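Local coordinates for protein tyrosine--tRNA ligase, mitochondrial (PDB 5IHX) that probably charges mitochondrial tRNA(Tyr) with L-tyrosine at the expense of ATP, this chain holding the class I catalytic domain and the helices that follow it, at residues F102-A107 with A134-Q139; G106-V111 with V171-T176; A323-L328 with P337-I342. All blocks are in the same frame, centred on the assembly; numbering follows the deposited sequence.

Contact 1: residues F102-A107 with A134-Q139; sequences FLLGGA and ASMHMQ. With TYR (tyrosine), chain C.
Met136 meets Leu104 with the first part of its side chain: its CG lies 3.7 Å from Leu104 CD1, and SD follows at 4.1 Å from the same methyl. The thioether then bends away from the strand, so the approach is made by the chain's middle. Next along the helix, His137 offers its CB to the other branch of the leucine, Leu104 CD2, at 3.9 Å. The same methyl lies at the edge of the imidazole, near the ring plane, with His137 ND1 4.2 Å from it. With CG turned opposite its own backbone N (chi1 -177°), Leu104 spreads two methyls against two successive helix residues. Strand 100-104, helix 126-153 and the neighbouring parallel strand 164-168 form a beta-alpha-beta crossover of the class I Rossmann-type catalytic fold, and Leu104 joins the strand to the crossover helix. Alternation along the strand turns Leu103 to the other side of the sheet, where its CD2 comes 3.1 Å from the OH of the bound tyrosine. Past Leu104 the chain leaves the sheet through an inverse gamma turn centred on Gly105. Further along the helix, the backbone N of Gln139 donates to Ser135 O, one helical turn back, and its side-chain OE1 receives the N-H of Met79.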
ATOM      1  N   PHE A 102      19.593  10.414  11.322  1.00 27.95           N
ATOM      2  CA  PHE A 102      19.733  10.393   9.873  1.00 20.71           C
ATOM      3  C   PHE A 102      18.953   9.206   9.343  1.00 26.93           C
ATOM      4  O   PHE A 102      19.272   8.061   9.665  1.00 30.58           O
ATOM      5  CB  PHE A 102      21.204  10.288   9.452  1.00 28.89           C
ATOM      6  CG  PHE A 102      22.063  11.427   9.925  1.00 30.23           C
ATOM      7  CD1 PHE A 102      22.528  12.373   9.028  1.00 36.64           C
ATOM      8  CD2 PHE A 102      22.412  11.551  11.260  1.00 31.10           C
ATOM      9  CE1 PHE A 102      23.323  13.420   9.449  1.00 37.60           C
ATOM     10  CE2 PHE A 102      23.208  12.600  11.687  1.00 35.90           C
ATOM     11  CZ  PHE A 102      23.662  13.534  10.779  1.00 29.42           C
ATOM     12  N   LEU A 103      17.937   9.475   8.532  1.00 29.67           N
ATOM     13  CA  LEU A 103      17.102   8.413   7.987  1.00 28.61           C
ATOM     14  C   LEU A 103      17.449   8.129   6.533  1.00 26.59           C
ATOM     15  O   LEU A 103      17.270   8.980   5.664  1.00 30.17           O
ATOM     16  CB  LEU A 103      15.621   8.780   8.101  1.00 36.07           C
ATOM     17  CG  LEU A 103      14.650   7.721   7.575  1.00 34.78           C
ATOM     18  CD1 LEU A 103      14.718   6.467   8.430  1.00 46.60           C
ATOM     19  CD2 LEU A 103      13.238   8.266   7.529  1.00 48.01           C
ATOM     20  N   LEU A 104      17.939   6.920   6.277  1.00 31.29           N
ATOM     21  CA  LEU A 104      18.247   6.491   4.921  1.00 31.62           C
ATOM     22  C   LEU A 104      17.022   5.791   4.347  1.00 28.00           C
ATOM     23  O   LEU A 104      16.565   4.778   4.876  1.00 29.64           O
ATOM     24  CB  LEU A 104      19.468   5.568   4.912  1.00 30.64           C
ATOM     25  CG  LEU A 104      19.972   5.083   3.551  1.00 34.13           C
ATOM     26  CD1 LEU A 104      20.361   6.246   2.647  1.00 33.00           C
ATOM     27  CD2 LEU A 104      21.148   4.138   3.741  1.00 34.80           C
ATOM     28  N   GLY A 105      16.488   6.344   3.265  1.00 28.32           N
ATOM     29  CA  GLY A 105      15.259   5.841   2.680  1.00 29.70           C
ATOM     30  C   GLY A 105      15.472   4.671   1.743  1.00 28.46           C
ATOM     31  O   GLY A 105      15.179   4.769   0.555  1.00 31.19           O
ATOM     32  N   GLY A 106      15.965   3.558   2.275  1.00 29.93           N
ATOM     33  CA  GLY A 106      16.237   2.390   1.459  1.00 33.15           C
ATOM     34  C   GLY A 106      14.983   1.858   0.789  1.00 46.73           C
ATOM     35  O   GLY A 106      15.009   1.480  -0.382  1.00 51.31           O
ATOM     36  N   ALA A 107      13.882   1.830   1.534  1.00 43.82           N
ATOM     37  CA  ALA A 107      12.611   1.340   1.010  1.00 45.74           C
ATOM     38  C   ALA A 107      11.934   2.395   0.139  1.00 42.86           C
ATOM     39  O   ALA A 107      11.518   2.112  -0.983  1.00 47.92           O
ATOM     40  CB  ALA A 107      11.693   0.930   2.144  1.00 43.33           C
ATOM     41  N   ALA A 134      24.301   0.901   0.092  1.00 31.82           N
ATOM     42  CA  ALA A 134      25.427   0.535   0.942  1.00 31.34           C
ATOM     43  C   ALA A 134      26.474   1.649   0.981  1.00 32.73           C
ATOM     44  O   ALA A 134      27.044   1.944   2.033  1.00 32.77           O
ATOM     45  CB  ALA A 134      26.050  -0.766   0.459  1.00 26.33           C
ATOM     46  N   SER A 135      26.726   2.263  -0.170  1.00 30.99           N
ATOM     47  CA  SER A 135      27.694   3.351  -0.260  1.00 33.48           C
ATOM     48  C   SER A 135      27.226   4.577   0.516  1.00 35.94           C
ATOM     49  O   SER A 135      28.017   5.229   1.197  1.00 35.74           O
ATOM     50  CB  SER A 135      27.944   3.728  -1.722  1.00 31.79           C
ATOM     51  OG  SER A 135      28.493   2.638  -2.440  1.00 51.74           O
ATOM     52  N   MET A 136      25.939   4.888   0.409  1.00 30.88           N
ATOM     53  CA  MET A 136      25.380   6.049   1.092  1.00 35.08           C
ATOM     54  C   MET A 136      25.372   5.826   2.603  1.00 26.54           C
ATOM     55  O   MET A 136      25.590   6.756   3.377  1.00 27.97           O
ATOM     56  CB  MET A 136      23.960   6.336   0.605  1.00 36.58           C
ATOM     57  CG  MET A 136      23.393   7.655   1.119  1.00 58.34           C
ATOM     58  SD  MET A 136      22.368   8.531  -0.084  1.00 58.48           S
ATOM     59  CE  MET A 136      23.562   8.939  -1.353  1.00 56.70           C
ATOM     60  N   HIS A 137      25.114   4.588   3.013  1.00 29.86           N
ATOM     61  CA  HIS A 137      25.115   4.231   4.428  1.00 32.80           C
ATOM     62  C   HIS A 137      26.492   4.473   5.047  1.00 32.34           C
ATOM     63  O   HIS A 137      26.605   5.033   6.139  1.00 29.91           O
ATOM     64  CB  HIS A 137      24.701   2.768   4.607  1.00 41.60           C
ATOM     65  CG  HIS A 137      24.627   2.329   6.036  1.00 38.80           C
ATOM     66  ND1 HIS A 137      23.448   2.325   6.751  1.00 41.71           N
ATOM     67  CD2 HIS A 137      25.582   1.881   6.884  1.00 43.15           C
ATOM     68  CE1 HIS A 137      23.680   1.891   7.977  1.00 40.10           C
ATOM     69  NE2 HIS A 137      24.968   1.616   8.084  1.00 45.23           N
ATOM     70  N   MET A 138      27.538   4.051   4.341  1.00 31.92           N
ATOM     71  CA  MET A 138      28.907   4.258   4.802  1.00 27.00           C
ATOM     72  C   MET A 138      29.235   5.744   4.893  1.00 25.14           C
ATOM     73  O   MET A 138      29.857   6.199   5.854  1.00 27.37           O
ATOM     74  CB  MET A 138      29.903   3.577   3.864  1.00 30.04           C
ATOM     75  CG  MET A 138      29.912   2.058   3.943  1.00 39.10           C
ATOM     76  SD  MET A 138      30.882   1.308   2.617  1.00 78.88           S
ATOM     77  CE  MET A 138      32.479   2.093   2.856  1.00 66.71           C
ATOM     78  N   GLN A 139      28.808   6.498   3.885  1.00 26.82           N
ATOM     79  CA  GLN A 139      29.095   7.926   3.831  1.00 30.60           C
ATOM     80  C   GLN A 139      28.413   8.679   4.966  1.00 32.71           C
ATOM     81  O   GLN A 139      28.974   9.626   5.515  1.00 31.10           O
ATOM     82  CB  GLN A 139      28.666   8.506   2.484  1.00 28.99           C
ATOM     83  CG  GLN A 139      28.929   9.998   2.353  1.00 34.16           C
ATOM     84  CD  GLN A 139      28.673  10.518   0.958  1.00 36.60           C
ATOM     85  OE1 GLN A 139      27.537  10.829   0.594  1.00 35.02           O
ATOM     86  NE2 GLN A 139      29.738  10.628   0.167  1.00 32.49           N
TER
HETATM   87  N   TYR C 501      11.409  12.229   0.578  1.00 56.37           N
HETATM   88  CA  TYR C 501      12.719  12.863   0.901  1.00 53.00           C
HETATM   89  C   TYR C 501      13.453  13.272  -0.371  1.00 64.03           C
HETATM   90  O   TYR C 501      14.257  14.207  -0.372  1.00 65.23           O
HETATM   91  CB  TYR C 501      13.588  11.909   1.723  1.00 42.72           C
HETATM   92  CG  TYR C 501      12.868  11.314   2.907  1.00 46.65           C
HETATM   93  CD1 TYR C 501      12.464  12.113   3.970  1.00 37.83           C
HETATM   94  CD2 TYR C 501      12.590   9.954   2.965  1.00 41.38           C
HETATM   95  CE1 TYR C 501      11.807  11.575   5.056  1.00 42.87           C
HETATM   96  CE2 TYR C 501      11.932   9.407   4.046  1.00 40.14           C
HETATM   97  CZ  TYR C 501      11.544  10.222   5.089  1.00 45.09           C
HETATM   98  OH  TYR C 501      10.887   9.683   6.168  1.00 52.22           O
HETATM   99  OXT TYR C 501      13.262  12.671  -1.428  1.00 60.43           O

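Contact 2: residues G106-V111 with V171-T176; sequences GATSRV and VWWNKT
Ala107 presses its methyl on the root of the Trp173 side chain, its CB lying 3.3 Å from Trp173 CB. The fit is tight, and it continues onto the five-membered ring, where Trp173 CD1 is 3.5 Å from that methyl. Trp173 CG stands beside its backbone N (chi1 -76°), which brings the CD1 side of the indole against Ala107. Beside it, Thr108 brings its CG2 to within 4.0 Å of Trp173 NE1, again slanted to the indole. The two polar ends are turned to other partners: Thr108 OG1 bonds to Asn169 and Asp73, while Trp173 NE1 bonds to Asp224. Trp172 turns its CD1 edge to one face of the Trp173 ring, CD1 standing 3.5 Å above that plane and offset toward the rim, and its NE1 reaches the same carboxylate oxygen of Asp224. Trp172 O is gripped by three donors: the N atoms of Lys175 and Thr176, and Thr176 OG1 at 2.6 Å, which comes in from above the carbonyl plane. On the first segment Ser109 OG binds Gly106 O at 2.8 Å. Leu179 and Leu178 of the second subunit pack on Ala107 and Trp173 respectively. The other oxygen of Asp224 bonds to the bound tyrosine, which makes the tryptophan pair a second shell of the tyrosine pocket, set beside the subunit interface of this class I synthetase.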
ATOM      1  N   GLY A 106      15.965   3.558   2.275  1.00 29.93           N
ATOM      2  CA  GLY A 106      16.237   2.390   1.459  1.00 33.15           C
ATOM      3  C   GLY A 106      14.983   1.858   0.789  1.00 46.73           C
ATOM      4  O   GLY A 106      15.009   1.480  -0.382  1.00 51.31           O
ATOM      5  N   ALA A 107      13.882   1.830   1.534  1.00 43.82           N
ATOM      6  CA  ALA A 107      12.611   1.340   1.010  1.00 45.74           C
ATOM      7  C   ALA A 107      11.934   2.395   0.139  1.00 42.86           C
ATOM      8  O   ALA A 107      11.518   2.112  -0.983  1.00 47.92           O
ATOM      9  CB  ALA A 107      11.693   0.930   2.144  1.00 43.33           C
ATOM     10  N   THR A 108      11.824   3.613   0.662  1.00 45.68           N
ATOM     11  CA  THR A 108      11.090   4.672  -0.020  1.00 51.90           C
ATOM     12  C   THR A 108      11.770   5.101  -1.318  1.00 57.32           C
ATOM     13  O   THR A 108      11.152   5.748  -2.164  1.00 55.30           O
ATOM     14  CB  THR A 108      10.928   5.911   0.883  1.00 51.20           C
ATOM     15  OG1 THR A 108      12.185   6.229   1.491  1.00 42.89           O
ATOM     16  CG2 THR A 108       9.896   5.653   1.971  1.00 58.30           C
ATOM     17  N   SER A 109      13.039   4.737  -1.474  1.00 52.73           N
ATOM     18  CA  SER A 109      13.766   5.029  -2.705  1.00 54.49           C
ATOM     19  C   SER A 109      13.296   4.125  -3.841  1.00 50.88           C
ATOM     20  O   SER A 109      13.402   4.485  -5.013  1.00 52.30           O
ATOM     21  CB  SER A 109      15.272   4.877  -2.491  1.00 50.79           C
ATOM     22  OG  SER A 109      15.615   3.544  -2.154  1.00 61.95           O
ATOM     23  N   ARG A 110      12.782   2.950  -3.489  1.00 42.42           N
ATOM     24  CA  ARG A 110      12.233   2.031  -4.481  1.00 50.07           C
ATOM     25  C   ARG A 110      11.022   2.658  -5.167  1.00 53.45           C
ATOM     26  O   ARG A 110      10.849   2.530  -6.378  1.00 55.00           O
ATOM     27  CB  ARG A 110      11.838   0.701  -3.834  1.00 60.33           C
ATOM     28  CG  ARG A 110      12.991  -0.056  -3.189  1.00 66.84           C
ATOM     29  CD  ARG A 110      12.515  -1.380  -2.612  1.00 69.29           C
ATOM     30  NE  ARG A 110      13.575  -2.096  -1.907  1.00 68.20           N
ATOM     31  CZ  ARG A 110      13.407  -3.266  -1.299  1.00 67.72           C
ATOM     32  N   VAL A 111      10.191   3.339  -4.382  1.00 50.14           N
ATOM     33  CA  VAL A 111       9.014   4.025  -4.908  1.00 48.15           C
ATOM     34  C   VAL A 111       9.415   5.298  -5.648  1.00 58.32           C
ATOM     35  O   VAL A 111       9.071   5.482  -6.817  1.00 60.42           O
ATOM     36  CB  VAL A 111       8.021   4.375  -3.778  1.00 51.75           C
ATOM     37  CG1 VAL A 111       6.852   5.203  -4.309  1.00 57.81           C
ATOM     38  CG2 VAL A 111       7.513   3.107  -3.112  1.00 53.91           C
ATOM     39  N   VAL A 171      14.160  -1.155   7.833  1.00 36.30           N
ATOM     40  CA  VAL A 171      13.990  -1.856   9.101  1.00 40.46           C
ATOM     41  C   VAL A 171      12.525  -2.199   9.362  1.00 38.05           C
ATOM     42  O   VAL A 171      12.227  -3.266   9.895  1.00 40.71           O
ATOM     43  CB  VAL A 171      14.559  -1.023  10.276  1.00 35.98           C
ATOM     44  CG1 VAL A 171      14.054  -1.538  11.626  1.00 36.36           C
ATOM     45  CG2 VAL A 171      16.075  -1.042  10.249  1.00 43.87           C
ATOM     46  N   TRP A 172      11.616  -1.302   8.987  1.00 35.25           N
ATOM     47  CA  TRP A 172      10.190  -1.581   9.129  1.00 34.11           C
ATOM     48  C   TRP A 172       9.503  -1.878   7.793  1.00 32.18           C
ATOM     49  O   TRP A 172       8.620  -2.733   7.737  1.00 35.16           O
ATOM     50  CB  TRP A 172       9.470  -0.427   9.845  1.00 27.23           C
ATOM     51  CG  TRP A 172       9.762   0.968   9.359  1.00 28.06           C
ATOM     52  CD1 TRP A 172       9.163   1.617   8.316  1.00 32.52           C
ATOM     53  CD2 TRP A 172      10.687   1.904   9.932  1.00 28.10           C
ATOM     54  NE1 TRP A 172       9.670   2.889   8.195  1.00 32.62           N
ATOM     55  CE2 TRP A 172      10.606   3.090   9.175  1.00 27.90           C
ATOM     56  CE3 TRP A 172      11.581   1.849  11.006  1.00 35.56           C
ATOM     57  CZ2 TRP A 172      11.388   4.208   9.455  1.00 32.12           C
ATOM     58  CZ3 TRP A 172      12.356   2.961  11.281  1.00 30.22           C
ATOM     59  CH2 TRP A 172      12.253   4.125  10.510  1.00 30.62           C
ATOM     60  N   TRP A 173       9.899  -1.201   6.719  1.00 30.29           N
ATOM     61  CA  TRP A 173       9.204  -1.378   5.441  1.00 35.85           C
ATOM     62  C   TRP A 173       9.361  -2.769   4.829  1.00 39.27           C
ATOM     63  O   TRP A 173       8.577  -3.156   3.964  1.00 41.54           O
ATOM     64  CB  TRP A 173       9.671  -0.335   4.423  1.00 32.95           C
ATOM     65  CG  TRP A 173       9.099   1.021   4.669  1.00 36.15           C
ATOM     66  CD1 TRP A 173       9.787   2.188   4.817  1.00 37.00           C
ATOM     67  CD2 TRP A 173       7.713   1.351   4.808  1.00 32.68           C
ATOM     68  NE1 TRP A 173       8.915   3.227   5.034  1.00 41.32           N
ATOM     69  CE2 TRP A 173       7.635   2.737   5.036  1.00 36.88           C
ATOM     70  CE3 TRP A 173       6.530   0.607   4.762  1.00 35.30           C
ATOM     71  CZ2 TRP A 173       6.422   3.396   5.217  1.00 41.33           C
ATOM     72  CZ3 TRP A 173       5.328   1.260   4.943  1.00 31.79           C
ATOM     73  CH2 TRP A 173       5.282   2.642   5.167  1.00 36.87           C
ATOM     74  N   ASN A 174      10.361  -3.520   5.270  1.00 40.29           N
ATOM     75  CA  ASN A 174      10.549  -4.872   4.763  1.00 39.52           C
ATOM     76  C   ASN A 174       9.443  -5.827   5.210  1.00 40.98           C
ATOM     77  O   ASN A 174       9.162  -6.811   4.528  1.00 39.63           O
ATOM     78  CB  ASN A 174      11.913  -5.419   5.194  1.00 42.25           C
ATOM     79  CG  ASN A 174      13.057  -4.880   4.346  1.00 68.56           C
ATOM     80  OD1 ASN A 174      12.837  -4.198   3.342  1.00 77.24           O
ATOM     81  ND2 ASN A 174      14.284  -5.202   4.738  1.00 74.54           N
ATOM     82  N   LYS A 175       8.817  -5.532   6.348  1.00 40.76           N
ATOM     83  CA  LYS A 175       7.805  -6.420   6.920  1.00 44.08           C
ATOM     84  C   LYS A 175       6.452  -5.749   7.182  1.00 42.33           C
ATOM     85  O   LYS A 175       5.445  -6.442   7.327  1.00 52.28           O
ATOM     86  CB  LYS A 175       8.335  -7.033   8.221  1.00 56.12           C
ATOM     87  CG  LYS A 175       8.871  -6.025   9.226  1.00 70.73           C
ATOM     88  CD  LYS A 175       9.493  -6.719  10.426  1.00 76.77           C
ATOM     89  N   THR A 176       6.425  -4.418   7.246  1.00 36.74           N
ATOM     90  CA  THR A 176       5.206  -3.686   7.602  1.00 38.44           C
ATOM     91  C   THR A 176       4.021  -4.052   6.699  1.00 39.76           C
ATOM     92  O   THR A 176       4.022  -3.714   5.514  1.00 37.62           O
ATOM     93  CB  THR A 176       5.425  -2.157   7.531  1.00 38.09           C
ATOM     94  OG1 THR A 176       6.383  -1.753   8.517  1.00 48.21           O
ATOM     95  CG2 THR A 176       4.116  -1.403   7.771  1.00 37.65           C
TER

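Contact 3: residues A323-L328 with P337-I342; sequences AVERYL and PEISKI
Glu325 approaches Ile339 with the aliphatic part of its side chain, CG standing 4.3 Å from Ile339 CG2 at the margin of the contact. The chain is fully extended, with chi1 at 175° and chi2 also near 180°, which leads the carboxylate off past the margin and leaves CG as the nearest atom. Its OE2 has a long, weak ion pair with Lys329; the methylene CG does the packing. One turn further, Leu328 carries most of the contact from this side. Its CB lies 4.0 Å from Ile339 CD1, and its carbonyl is touched as well, O being 3.8 Å from the same methyl. That carbonyl oxygen accepts a hydrogen bond from Thr332 OG1, so the methyl rests beside a polar atom that already has a partner. Ile339 gets there with the CG1 branch placed beside its backbone N and CD1 stretched outward (chi2 176°), while CG2 faces Glu325. Leu328 CD1 lies between the two isoleucines, 4.3 Å from Ile342 CG2 and equally near Ile339 CG2. Leu334, from the connecting loop, and Leu359, from helix 354-368, also pack on Leu328 and help bury it. The segment axes run 10.6 Å apart at closest approach, and their directions differ by 159°. Two helices joined by a short loop and packed side by side this way make an antiparallel helical hairpin, here part of the all-helical region that follows the Rossmann-type catalytic domain.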
ATOM      1  N   ALA A 323      26.887  36.087  -2.071  1.00 33.76           N
ATOM      2  CA  ALA A 323      26.364  34.874  -1.442  1.00 33.72           C
ATOM      3  C   ALA A 323      27.288  34.309  -0.359  1.00 32.09           C
ATOM      4  O   ALA A 323      26.843  33.543   0.496  1.00 27.93           O
ATOM      5  CB  ALA A 323      26.111  33.816  -2.504  1.00 31.53           C
ATOM      6  N   VAL A 324      28.564  34.683  -0.388  1.00 26.63           N
ATOM      7  CA  VAL A 324      29.558  34.022   0.456  1.00 27.63           C
ATOM      8  C   VAL A 324      29.276  34.185   1.953  1.00 23.48           C
ATOM      9  O   VAL A 324      29.507  33.256   2.730  1.00 32.89           O
ATOM     10  CB  VAL A 324      30.990  34.526   0.144  1.00 27.14           C
ATOM     11  CG1 VAL A 324      31.155  35.995   0.512  1.00 24.31           C
ATOM     12  CG2 VAL A 324      32.025  33.665   0.870  1.00 26.52           C
ATOM     13  N   GLU A 325      28.789  35.349   2.368  1.00 27.99           N
ATOM     14  CA  GLU A 325      28.518  35.566   3.785  1.00 28.34           C
ATOM     15  C   GLU A 325      27.443  34.616   4.293  1.00 28.54           C
ATOM     16  O   GLU A 325      27.578  34.033   5.370  1.00 28.96           O
ATOM     17  CB  GLU A 325      28.098  37.008   4.067  1.00 25.84           C
ATOM     18  CG  GLU A 325      27.702  37.222   5.530  1.00 37.31           C
ATOM     19  CD  GLU A 325      27.522  38.682   5.905  1.00 53.67           C
ATOM     20  OE1 GLU A 325      27.777  39.561   5.053  1.00 50.18           O
ATOM     21  OE2 GLU A 325      27.127  38.946   7.063  1.00 54.76           O
ATOM     22  N   ARG A 326      26.366  34.468   3.529  1.00 29.30           N
ATOM     23  CA  ARG A 326      25.298  33.570   3.940  1.00 25.35           C
ATOM     24  C   ARG A 326      25.800  32.128   3.942  1.00 28.14           C
ATOM     25  O   ARG A 326      25.458  31.352   4.835  1.00 26.34           O
ATOM     26  CB  ARG A 326      24.072  33.706   3.035  1.00 36.03           C
ATOM     27  CG  ARG A 326      23.000  32.683   3.370  1.00 49.01           C
ATOM     28  CD  ARG A 326      21.596  33.215   3.177  1.00 63.52           C
ATOM     29  NE  ARG A 326      20.618  32.364   3.851  1.00 64.91           N
ATOM     30  CZ  ARG A 326      19.326  32.651   3.975  1.00 56.82           C
ATOM     31  NH1 ARG A 326      18.837  33.776   3.467  1.00 61.73           N
ATOM     32  NH2 ARG A 326      18.521  31.813   4.612  1.00 43.41           N
ATOM     33  N   TYR A 327      26.614  31.770   2.952  1.00 27.29           N
ATOM     34  CA  TYR A 327      27.153  30.411   2.877  1.00 30.07           C
ATOM     35  C   TYR A 327      28.058  30.104   4.069  1.00 27.99           C
ATOM     36  O   TYR A 327      28.043  28.988   4.588  1.00 29.86           O
ATOM     37  CB  TYR A 327      27.932  30.196   1.578  1.00 28.33           C
ATOM     38  CG  TYR A 327      27.069  29.920   0.365  1.00 30.30           C
ATOM     39  CD1 TYR A 327      25.741  30.328   0.316  1.00 37.85           C
ATOM     40  CD2 TYR A 327      27.581  29.232  -0.727  1.00 33.96           C
ATOM     41  CE1 TYR A 327      24.954  30.071  -0.792  1.00 40.75           C
ATOM     42  CE2 TYR A 327      26.804  28.969  -1.837  1.00 38.92           C
ATOM     43  CZ  TYR A 327      25.492  29.391  -1.865  1.00 44.59           C
ATOM     44  OH  TYR A 327      24.715  29.131  -2.972  1.00 54.90           O
ATOM     45  N   LEU A 328      28.842  31.087   4.500  1.00 25.14           N
ATOM     46  CA  LEU A 328      29.680  30.921   5.685  1.00 25.11           C
ATOM     47  C   LEU A 328      28.824  30.555   6.893  1.00 29.79           C
ATOM     48  O   LEU A 328      29.214  29.731   7.721  1.00 27.67           O
ATOM     49  CB  LEU A 328      30.481  32.194   5.976  1.00 23.60           C
ATOM     50  CG  LEU A 328      31.758  32.414   5.155  1.00 27.22           C
ATOM     51  CD1 LEU A 328      32.280  33.830   5.347  1.00 26.76           C
ATOM     52  CD2 LEU A 328      32.827  31.404   5.538  1.00 26.91           C
ATOM     53  N   PRO A 337      30.744  36.317  15.128  1.00 34.97           N
ATOM     54  CA  PRO A 337      31.768  37.365  15.230  1.00 37.08           C
ATOM     55  C   PRO A 337      32.937  37.143  14.275  1.00 35.23           C
ATOM     56  O   PRO A 337      33.431  38.096  13.674  1.00 39.45           O
ATOM     57  CB  PRO A 337      32.228  37.268  16.687  1.00 37.80           C
ATOM     58  CG  PRO A 337      31.061  36.713  17.407  1.00 45.96           C
ATOM     59  CD  PRO A 337      30.405  35.762  16.451  1.00 41.87           C
ATOM     60  N   GLU A 338      33.376  35.895  14.146  1.00 32.74           N
ATOM     61  CA  GLU A 338      34.476  35.567  13.249  1.00 31.21           C
ATOM     62  C   GLU A 338      34.064  35.790  11.796  1.00 30.49           C
ATOM     63  O   GLU A 338      34.870  36.213  10.972  1.00 30.24           O
ATOM     64  CB  GLU A 338      34.927  34.119  13.461  1.00 35.77           C
ATOM     65  CG  GLU A 338      36.084  33.679  12.573  1.00 52.91           C
ATOM     66  CD  GLU A 338      37.355  34.470  12.823  1.00 68.46           C
ATOM     67  OE1 GLU A 338      37.470  35.096  13.898  1.00 73.68           O
ATOM     68  OE2 GLU A 338      38.240  34.463  11.941  1.00 73.57           O
ATOM     69  N   ILE A 339      32.804  35.509  11.484  1.00 28.33           N
ATOM     70  CA  ILE A 339      32.290  35.736  10.139  1.00 29.77           C
ATOM     71  C   ILE A 339      32.247  37.234   9.840  1.00 30.56           C
ATOM     72  O   ILE A 339      32.550  37.660   8.730  1.00 34.47           O
ATOM     73  CB  ILE A 339      30.891  35.106   9.962  1.00 28.33           C
ATOM     74  CG1 ILE A 339      31.022  33.580   9.908  1.00 32.46           C
ATOM     75  CG2 ILE A 339      30.202  35.634   8.694  1.00 27.60           C
ATOM     76  CD1 ILE A 339      29.703  32.828   9.820  1.00 29.18           C
ATOM     77  N   SER A 340      31.881  38.029  10.839  1.00 31.53           N
ATOM     78  CA  SER A 340      31.868  39.480  10.692  1.00 32.98           C
ATOM     79  C   SER A 340      33.275  39.997  10.412  1.00 31.04           C
ATOM     80  O   SER A 340      33.478  40.833   9.533  1.00 32.81           O
ATOM     81  CB  SER A 340      31.301  40.143  11.948  1.00 33.38           C
ATOM     82  OG  SER A 340      29.955  39.756  12.161  1.00 50.05           O
ATOM     83  N   LYS A 341      34.242  39.492  11.170  1.00 27.48           N
ATOM     84  CA  LYS A 341      35.640  39.871  11.001  1.00 30.19           C
ATOM     85  C   LYS A 341      36.150  39.495   9.607  1.00 29.03           C
ATOM     86  O   LYS A 341      36.900  40.248   8.988  1.00 36.09           O
ATOM     87  CB  LYS A 341      36.498  39.207  12.080  1.00 36.43           C
ATOM     88  CG  LYS A 341      37.897  39.781  12.212  1.00 50.52           C
ATOM     89  CD  LYS A 341      38.705  39.029  13.258  1.00 60.11           C
ATOM     90  N   ILE A 342      35.736  38.330   9.118  1.00 31.94           N
ATOM     91  CA  ILE A 342      36.119  37.881   7.781  1.00 30.97           C
ATOM     92  C   ILE A 342      35.496  38.776   6.711  1.00 35.29           C
ATOM     93  O   ILE A 342      36.140  39.112   5.717  1.00 33.89           O
ATOM     94  CB  ILE A 342      35.696  36.413   7.532  1.00 33.07           C
ATOM     95  CG1 ILE A 342      36.524  35.465   8.398  1.00 37.69           C
ATOM     96  CG2 ILE A 342      35.875  36.035   6.062  1.00 27.48           C
ATOM     97  CD1 ILE A 342      35.943  34.062   8.500  1.00 31.92           C
TER

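Contacts 1 and 2 start from one stretch of chain and share Gly106 and Ala107, with centres 12 Å apart. They touch directly where Leu103 CD1 packs on Trp172 CH2 at 4.0 Å. Both border the tyrosine pocket: contact 1 gives it Leu103 and ties its strand to the crossover helix, while contact 2 brings Thr108 to about 4 Å from the ligand, and its Ala107 and Trp173 pack on leucines of the second subunit. Contact 3 stands apart, on the other side of the chain's centre, its nearest atoms about 17 Å from contact 1 and about 26 Å from contact 2. It belongs to the later helical region, and no other subunit touches it.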